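Local coordinates for protein putative alpha-galactosidase (Bacteroides fragilis, PDB 4NZJ) that probably hydrolyses terminal, non-reducing alpha-D-galactose residues from alpha-D-galactosides, as a member of glycosyl hydrolase family 27, at residues A[16-21]-A[383-388]; A[30-35]-A[41-46]; A[217-222]-A[236-241]. One frame throughout, in Å; residues are numbered along the deposited sequence. Where two conformers were deposited one is given.

Interaction 1: residues A[16-21]-A[383-388]; sequences NSPHII and INQDVL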
# COMPACT_ATOMS: atom_id res chain seq x y z
N ASN A 16 -13.90 -4.82 6.04
CA ASN A 16 -12.62 -5.31 5.55
C ASN A 16 -11.43 -4.70 6.29
O ASN A 16 -11.59 -3.79 7.10
CB ASN A 16 -12.52 -5.05 4.04
CG ASN A 16 -13.62 -5.75 3.25
OD1 ASN A 16 -13.90 -6.92 3.47
ND2 ASN A 16 -14.25 -5.02 2.33
N SER A 17 -10.25 -5.24 5.99
CA SER A 17 -8.98 -4.73 6.52
C SER A 17 -8.71 -3.32 6.00
O SER A 17 -9.21 -2.95 4.93
CB SER A 17 -7.84 -5.67 6.12
OG SER A 17 -8.05 -6.97 6.65
N PRO A 18 -7.88 -2.54 6.72
CA PRO A 18 -7.11 -2.87 7.94
C PRO A 18 -7.95 -2.89 9.20
O PRO A 18 -8.94 -2.16 9.28
CB PRO A 18 -6.09 -1.74 8.03
CG PRO A 18 -6.75 -0.58 7.36
CD PRO A 18 -7.58 -1.17 6.25
N HIS A 19 -7.53 -3.68 10.18
CA HIS A 19 -8.19 -3.74 11.49
C HIS A 19 -7.35 -3.07 12.59
O HIS A 19 -7.63 -3.23 13.78
CB HIS A 19 -8.48 -5.20 11.86
CG HIS A 19 -9.27 -5.94 10.82
ND1 HIS A 19 -10.58 -5.61 10.52
CD2 HIS A 19 -8.95 -6.99 10.04
CE1 HIS A 19 -11.02 -6.43 9.58
NE2 HIS A 19 -10.06 -7.27 9.27
N ILE A 20 -6.33 -2.33 12.18
CA ILE A 20 -5.53 -1.52 13.10
C ILE A 20 -5.09 -0.28 12.35
O ILE A 20 -4.84 -0.34 11.15
CB ILE A 20 -4.31 -2.29 13.65
CG1 ILE A 20 -3.63 -1.49 14.76
CG2 ILE A 20 -3.31 -2.62 12.53
CD1 ILE A 20 -2.53 -2.25 15.47
N ILE A 21 -5.06 0.86 13.04
CA ILE A 21 -4.71 2.13 12.43
C ILE A 21 -3.96 3.00 13.45
O ILE A 21 -4.38 3.10 14.60
CB ILE A 21 -5.97 2.86 11.88
CG1 ILE A 21 -5.59 4.13 11.11
CG2 ILE A 21 -6.94 3.20 13.00
CD1 ILE A 21 -5.05 3.88 9.72
N ILE A 383 -4.25 -10.71 3.97
CA ILE A 383 -2.89 -11.16 4.24
C ILE A 383 -1.91 -9.98 4.26
O ILE A 383 -1.14 -9.84 5.21
CB ILE A 383 -2.46 -12.24 3.23
CG1 ILE A 383 -3.22 -13.54 3.52
CG2 ILE A 383 -0.95 -12.47 3.28
CD1 ILE A 383 -3.12 -14.58 2.43
N ASN A 384 -1.96 -9.13 3.23
CA ASN A 384 -1.11 -7.91 3.20
C ASN A 384 -1.26 -7.05 4.45
O ASN A 384 -0.28 -6.51 4.98
CB ASN A 384 -1.45 -7.05 1.98
CG ASN A 384 -0.60 -5.79 1.89
OD1 ASN A 384 -1.04 -4.71 2.28
ND2 ASN A 384 0.62 -5.93 1.38
N GLN A 385 -2.50 -6.92 4.90
CA GLN A 385 -2.84 -6.05 6.02
C GLN A 385 -2.78 -6.74 7.39
O GLN A 385 -3.17 -6.16 8.40
CB GLN A 385 -4.24 -5.45 5.78
CG GLN A 385 -4.33 -4.59 4.53
CD GLN A 385 -3.62 -3.26 4.70
OE1 GLN A 385 -4.08 -2.38 5.43
NE2 GLN A 385 -2.49 -3.10 4.02
N ASP A 386 -2.29 -7.98 7.44
CA ASP A 386 -2.22 -8.70 8.71
C ASP A 386 -1.45 -7.89 9.75
O ASP A 386 -0.36 -7.39 9.46
CB ASP A 386 -1.55 -10.06 8.53
CG ASP A 386 -1.60 -10.89 9.80
OD1 ASP A 386 -2.67 -11.47 10.09
OD2 ASP A 386 -0.58 -10.94 10.53
N VAL A 387 -2.01 -7.78 10.95
CA VAL A 387 -1.47 -6.89 11.97
C VAL A 387 -0.06 -7.27 12.46
O VAL A 387 0.67 -6.42 12.97
CB VAL A 387 -2.42 -6.72 13.18
CG1 VAL A 387 -3.77 -6.20 12.72
CG2 VAL A 387 -2.57 -8.02 13.97
N LEU A 388 0.33 -8.53 12.30
CA LEU A 388 1.69 -8.92 12.69
C LEU A 388 2.73 -8.22 11.80
O LEU A 388 3.82 -7.90 12.26
CB LEU A 388 1.87 -10.44 12.65
CG LEU A 388 3.18 -10.98 13.25
CD1 LEU A 388 3.29 -10.66 14.73
CD2 LEU A 388 3.28 -12.47 13.00
O HOH W 1 -5.68 -5.67 9.47

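Interaction 2: residues A[30-35]-A[41-46]; sequences IFYIPT and MQWSAE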
# COMPACT_ATOMS: atom_id res chain seq x y z
N ILE A 30 -8.59 10.63 10.11
CA ILE A 30 -9.66 10.26 9.19
C ILE A 30 -9.54 8.79 8.82
O ILE A 30 -8.48 8.33 8.42
CB ILE A 30 -9.66 11.11 7.90
CG1 ILE A 30 -9.89 12.58 8.25
CG2 ILE A 30 -10.74 10.62 6.94
CD1 ILE A 30 -10.05 13.51 7.06
N PHE A 31 -10.63 8.04 8.97
CA PHE A 31 -10.65 6.65 8.55
C PHE A 31 -12.02 6.28 8.01
O PHE A 31 -13.01 6.28 8.74
CB PHE A 31 -10.30 5.72 9.71
CG PHE A 31 -10.23 4.27 9.32
CD1 PHE A 31 -9.21 3.82 8.50
CD2 PHE A 31 -11.19 3.37 9.76
CE1 PHE A 31 -9.15 2.48 8.13
CE2 PHE A 31 -11.13 2.03 9.41
CZ PHE A 31 -10.10 1.59 8.59
N TYR A 32 -12.07 5.97 6.72
CA TYR A 32 -13.26 5.38 6.13
C TYR A 32 -13.22 3.88 6.41
O TYR A 32 -12.21 3.23 6.17
CB TYR A 32 -13.33 5.63 4.62
CG TYR A 32 -14.43 4.85 3.93
CD1 TYR A 32 -15.75 5.27 3.99
CD2 TYR A 32 -14.14 3.69 3.22
CE1 TYR A 32 -16.76 4.55 3.36
CE2 TYR A 32 -15.14 2.98 2.59
CZ TYR A 32 -16.45 3.41 2.66
OH TYR A 32 -17.46 2.71 2.05
N ILE A 33 -14.33 3.35 6.91
CA ILE A 33 -14.42 1.93 7.24
C ILE A 33 -14.67 1.14 5.95
O ILE A 33 -15.77 1.17 5.42
CB ILE A 33 -15.54 1.66 8.25
CG1 ILE A 33 -15.32 2.47 9.54
CG2 ILE A 33 -15.62 0.16 8.55
CD1 ILE A 33 -16.56 2.61 10.39
N PRO A 34 -13.64 0.44 5.44
CA PRO A 34 -13.83 -0.23 4.15
C PRO A 34 -14.81 -1.39 4.31
O PRO A 34 -14.57 -2.29 5.11
CB PRO A 34 -12.42 -0.73 3.79
CG PRO A 34 -11.49 -0.08 4.77
CD PRO A 34 -12.32 0.11 6.00
N THR A 35 -15.91 -1.33 3.57
CA THR A 35 -17.02 -2.25 3.80
C THR A 35 -17.64 -2.75 2.50
O THR A 35 -18.20 -1.98 1.72
CB THR A 35 -18.13 -1.57 4.64
OG1 THR A 35 -17.53 -0.84 5.72
CG2 THR A 35 -19.07 -2.60 5.22
N MSE A 41 -26.02 1.48 3.08
CA MSE A 41 -25.30 0.93 4.23
C MSE A 41 -25.35 1.91 5.36
O MSE A 41 -25.33 3.12 5.14
CB MSE A 41 -23.86 0.68 3.76
CG MSE A 41 -22.92 0.03 4.78
SE MSE A 41 -23.26 -1.91 4.95
CE MSE A 41 -22.40 -2.52 3.29
N GLN A 42 -25.40 1.40 6.59
CA GLN A 42 -25.35 2.22 7.79
C GLN A 42 -24.26 1.69 8.71
O GLN A 42 -24.13 0.48 8.90
CB GLN A 42 -26.70 2.21 8.51
CG GLN A 42 -26.67 2.82 9.90
CD GLN A 42 -28.05 2.98 10.50
OE1 GLN A 42 -28.40 2.30 11.46
NE2 GLN A 42 -28.85 3.88 9.93
N TRP A 43 -23.49 2.61 9.30
CA TRP A 43 -22.41 2.25 10.21
C TRP A 43 -22.67 2.77 11.62
O TRP A 43 -23.31 3.81 11.80
CB TRP A 43 -21.09 2.84 9.73
CG TRP A 43 -20.52 2.23 8.49
CD1 TRP A 43 -19.61 1.22 8.42
CD2 TRP A 43 -20.78 2.64 7.15
NE1 TRP A 43 -19.29 0.96 7.11
CE2 TRP A 43 -20.00 1.81 6.31
CE3 TRP A 43 -21.60 3.61 6.56
CZ2 TRP A 43 -20.01 1.94 4.91
CZ3 TRP A 43 -21.61 3.73 5.18
CH2 TRP A 43 -20.82 2.90 4.37
N SER A 44 -22.15 2.06 12.61
CA SER A 44 -22.15 2.54 13.99
C SER A 44 -20.95 1.98 14.74
O SER A 44 -20.24 1.10 14.23
CB SER A 44 -23.46 2.16 14.70
OG SER A 44 -23.64 0.75 14.72
N ALA A 45 -20.70 2.49 15.94
CA ALA A 45 -19.55 2.05 16.72
C ALA A 45 -19.83 2.07 18.21
O ALA A 45 -20.64 2.87 18.70
CB ALA A 45 -18.33 2.91 16.41
N GLU A 46 -19.16 1.17 18.93
CA GLU A 46 -19.17 1.16 20.39
C GLU A 46 -17.75 1.42 20.86
O GLU A 46 -16.79 0.92 20.27
CB GLU A 46 -19.67 -0.19 20.91
CG GLU A 46 -21.10 -0.51 20.54

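Interaction 3: residues A[217-222]-A[236-241]; sequences LKYDYC and AKMGRA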
# COMPACT_ATOMS: atom_id res chain seq x y z
N LEU A 217 4.20 12.27 2.10
CA LEU A 217 5.23 12.85 1.25
C LEU A 217 6.11 11.75 0.69
O LEU A 217 6.70 10.99 1.45
CB LEU A 217 6.11 13.82 2.04
CG LEU A 217 7.30 14.39 1.27
CD1 LEU A 217 6.83 15.22 0.09
CD2 LEU A 217 8.24 15.20 2.16
N LYS A 218 6.18 11.69 -0.64
CA LYS A 218 7.18 10.89 -1.34
C LYS A 218 8.38 11.80 -1.59
O LYS A 218 8.24 12.86 -2.21
CB LYS A 218 6.62 10.36 -2.66
CG LYS A 218 7.65 9.64 -3.52
CD LYS A 218 7.06 9.16 -4.83
CE LYS A 218 8.16 8.81 -5.83
NZ LYS A 218 7.60 8.65 -7.20
N TYR A 219 9.54 11.39 -1.11
CA TYR A 219 10.72 12.25 -1.13
C TYR A 219 11.84 11.58 -1.92
O TYR A 219 12.48 10.63 -1.46
CB TYR A 219 11.15 12.57 0.31
CG TYR A 219 11.94 13.85 0.49
CD1 TYR A 219 11.55 15.04 -0.13
CD2 TYR A 219 13.05 13.89 1.34
CE1 TYR A 219 12.26 16.21 0.06
CE2 TYR A 219 13.76 15.06 1.54
CZ TYR A 219 13.36 16.22 0.90
OH TYR A 219 14.06 17.40 1.09
N ASP A 220 12.03 12.08 -3.13
CA ASP A 220 12.92 11.49 -4.13
C ASP A 220 14.34 12.00 -3.94
O ASP A 220 14.57 12.99 -3.24
CB ASP A 220 12.39 11.89 -5.52
CG ASP A 220 12.66 10.86 -6.59
OD1 ASP A 220 13.56 10.01 -6.43
OD2 ASP A 220 11.94 10.92 -7.61
N TYR A 221 15.30 11.33 -4.57
CA TYR A 221 16.71 11.62 -4.36
C TYR A 221 17.46 12.03 -5.62
O TYR A 221 18.69 11.99 -5.66
CB TYR A 221 17.41 10.43 -3.66
CG TYR A 221 18.64 10.87 -2.92
CD1 TYR A 221 18.54 11.75 -1.84
CD2 TYR A 221 19.91 10.45 -3.30
CE1 TYR A 221 19.66 12.19 -1.17
CE2 TYR A 221 21.04 10.89 -2.63
CZ TYR A 221 20.91 11.76 -1.57
OH TYR A 221 22.02 12.21 -0.91
N CYS A 222 16.74 12.46 -6.67
CA CYS A 222 17.41 12.96 -7.87
C CYS A 222 18.23 14.20 -7.58
O CYS A 222 17.86 15.03 -6.74
CB CYS A 222 16.40 13.26 -8.98
SG CYS A 222 15.77 11.79 -9.80
N ALA A 236 16.87 12.63 7.10
CA ALA A 236 16.61 12.93 8.51
C ALA A 236 16.06 14.34 8.70
O ALA A 236 15.14 14.56 9.49
CB ALA A 236 17.86 12.73 9.35
N LYS A 237 16.62 15.30 7.96
CA LYS A 237 16.20 16.70 8.03
C LYS A 237 14.73 16.87 7.65
O LYS A 237 13.97 17.53 8.37
CB LYS A 237 17.08 17.55 7.10
CG LYS A 237 16.70 19.03 7.02
CD LYS A 237 17.12 19.80 8.25
CE LYS A 237 16.68 21.26 8.15
NZ LYS A 237 17.25 21.94 6.96
N MSE A 238 14.32 16.27 6.54
CA MSE A 238 12.92 16.36 6.12
C MSE A 238 12.04 15.61 7.09
O MSE A 238 10.92 16.04 7.36
CB MSE A 238 12.72 15.87 4.68
CG MSE A 238 11.26 15.84 4.23
SE MSE A 238 10.36 17.60 4.40
CE MSE A 238 10.81 18.29 2.62
N GLY A 239 12.52 14.49 7.63
CA GLY A 239 11.75 13.76 8.64
C GLY A 239 11.42 14.63 9.85
O GLY A 239 10.28 14.66 10.31
N ARG A 240 12.42 15.34 10.35
CA ARG A 240 12.23 16.26 11.47
C ARG A 240 11.23 17.35 11.10
O ARG A 240 10.36 17.71 11.90
CB ARG A 240 13.56 16.87 11.91
CG ARG A 240 14.47 15.87 12.61
CD ARG A 240 15.63 16.55 13.30
NE ARG A 240 16.56 17.21 12.37
CZ ARG A 240 17.55 16.61 11.72
NH1 ARG A 240 17.78 15.31 11.84
NH2 ARG A 240 18.34 17.33 10.92
N ALA A 241 11.35 17.88 9.89
CA ALA A 241 10.45 18.93 9.42
C ALA A 241 9.00 18.45 9.39
O ALA A 241 8.10 19.18 9.79
CB ALA A 241 10.89 19.43 8.05

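Interaction 1: residues A[16-21]-A[383-388]
Q385, the first residue to leave helical geometry after helix 378-384, turns its side chain into the bend at S17 and P18. The stem of the side chain makes the first contact, Q385 CB lying 3.6 Å from S17 CB. With CG anti to the carbonyl carbon and the chain bent at chi2 (-72°), the side chain then runs alongside the ring of P18, whose peptide bond to S17 is cis. At the end of this path OE1 of Q385 packs 3.3 Å from P18 CB; its hydrogen bond goes to the hydroxyl of T99. On the other branch NE2 of Q385 gives a bond of 2.8 Å to OD1 of N384, with the acceptor lying in the amide plane, and it also bonds to the carbonyl of P100, so both ends of the amide are gripped and its rotation is fixed. The backbones are linked through a water, which accepts from H19 N and donates to Q385 O, each at 2.8 Å. Here the edge of the Ig-like domain is laid against the end of the last helix of the catalytic barrel domain. D386 turns away from the 16-21 segment: its OD2 takes the backbone N of L388 (3.1 Å) from above the carboxylate plane, forming an Asx turn, and also accepts from A409 N. Within that turn V387 is largely exposed and also touches A409; in the conformer given, one of two, its CG1 meets I20 CG2 at 3.6 Å, a less certain contact. I20 in turn leans on V89 and R91 of strand 82-92.

Interaction 2: residues A[30-35]-A[41-46]
The indole N-H of W43 reaches across the gap between two strands to the hydroxyl of T35. NE1 of W43 donates to OG1 of T35 at 2.9 Å, nearly straight (163°), and the oxygen sits at the indole edge, practically in the ring plane. OG1 of T35, set beside its own backbone N by a chi1 of -43°, passes a hydrogen bond back to the carbonyl O of I33 (2.7 Å), meeting it from above the carbonyl plane. The one hydroxyl thus both accepts and donates, which fixes its rotation and satisfies the buried indole nitrogen. Apolar groups pack round this pair. I33 lies alongside the indole, running the opposite way, with CD1 of I33 3.9 Å from CD1 of W43. In the conformer given, selenomethionine M41 sets CG over one face of the indole, toward the rim, and its CE methyl 3.8 Å from CG2 of T35. Y32 arrives obliquely, its OH 3.9 Å from CZ2 of W43; that hydroxyl is hydrogen-bonded to D133, and R132 makes a cation-pi contact with the Y32 ring. Beyond W43 the contact opens out: S44 turns away and A45 gets no nearer than 6.3 Å; before it, Q42 is exposed to solvent. Five buried residues carry the contact, between strand 28-36 of one sheet and strand 42-46 of the other, with W43 buried between the two layers of the Ig-like beta sandwich.

Interaction 3: residues A[217-222]-A[236-241]
One face of the Y219 ring is covered by selenomethionine M238, whose CG lies 3.9 Å from the ring centroid and only 15° off the normal, a CH-pi contact. Above the rim of the same face, M238 CB lies 3.4 Å from CE2 of Y219, and the CE methyl curls back to CE1 of Y219 at 3.6 Å. The selenium stands higher above this face, 5.0 Å from the Y219 centroid, in a Met-aromatic contact. This wrap follows from the shape of M238: CG leaves anti to the backbone N (chi1 175°), and bends at chi2 and chi3 fold the tip over the ring. L217 meets M238 from the other strand position turned this way, its CD2 3.7 Å from M238 CG. K218 and D220 point to the other side of the strand, where both hydrogen-bond to a glycerol, probably from the crystallisation liquor. L217 and Y219 thus form the outer surface of strand 216-220 in the beta/alpha barrel, covered by helix 228-243 of the beta-alpha-beta unit that continues into strand 250-254; Y251 of that strand touches both Y219 and M238, and helix 202-212 flanks the contact through F209 and E202.

In the fold
From the N terminus the chain enters the Ig-like domain through residues 16-21, whose partner, 383-388, lies some 360 residues later: interaction 1 closes only at the end of the barrel domain, and nearly all of the barrel lies within this long loop. Interaction 2 closes first, a short loop, five residues between the segments, that crosses from one sheet of the Ig-like sandwich to the other. Interaction 3 follows in series, closing one strand-to-helix step of the barrel. Interactions 2 and 3 are both enclosed by interaction 1, and none cross. Interactions 1 and 2 touch, N16 N probably bonding to P34 O, whereas interaction 3 stays about 15 Å from either at the nearest atoms.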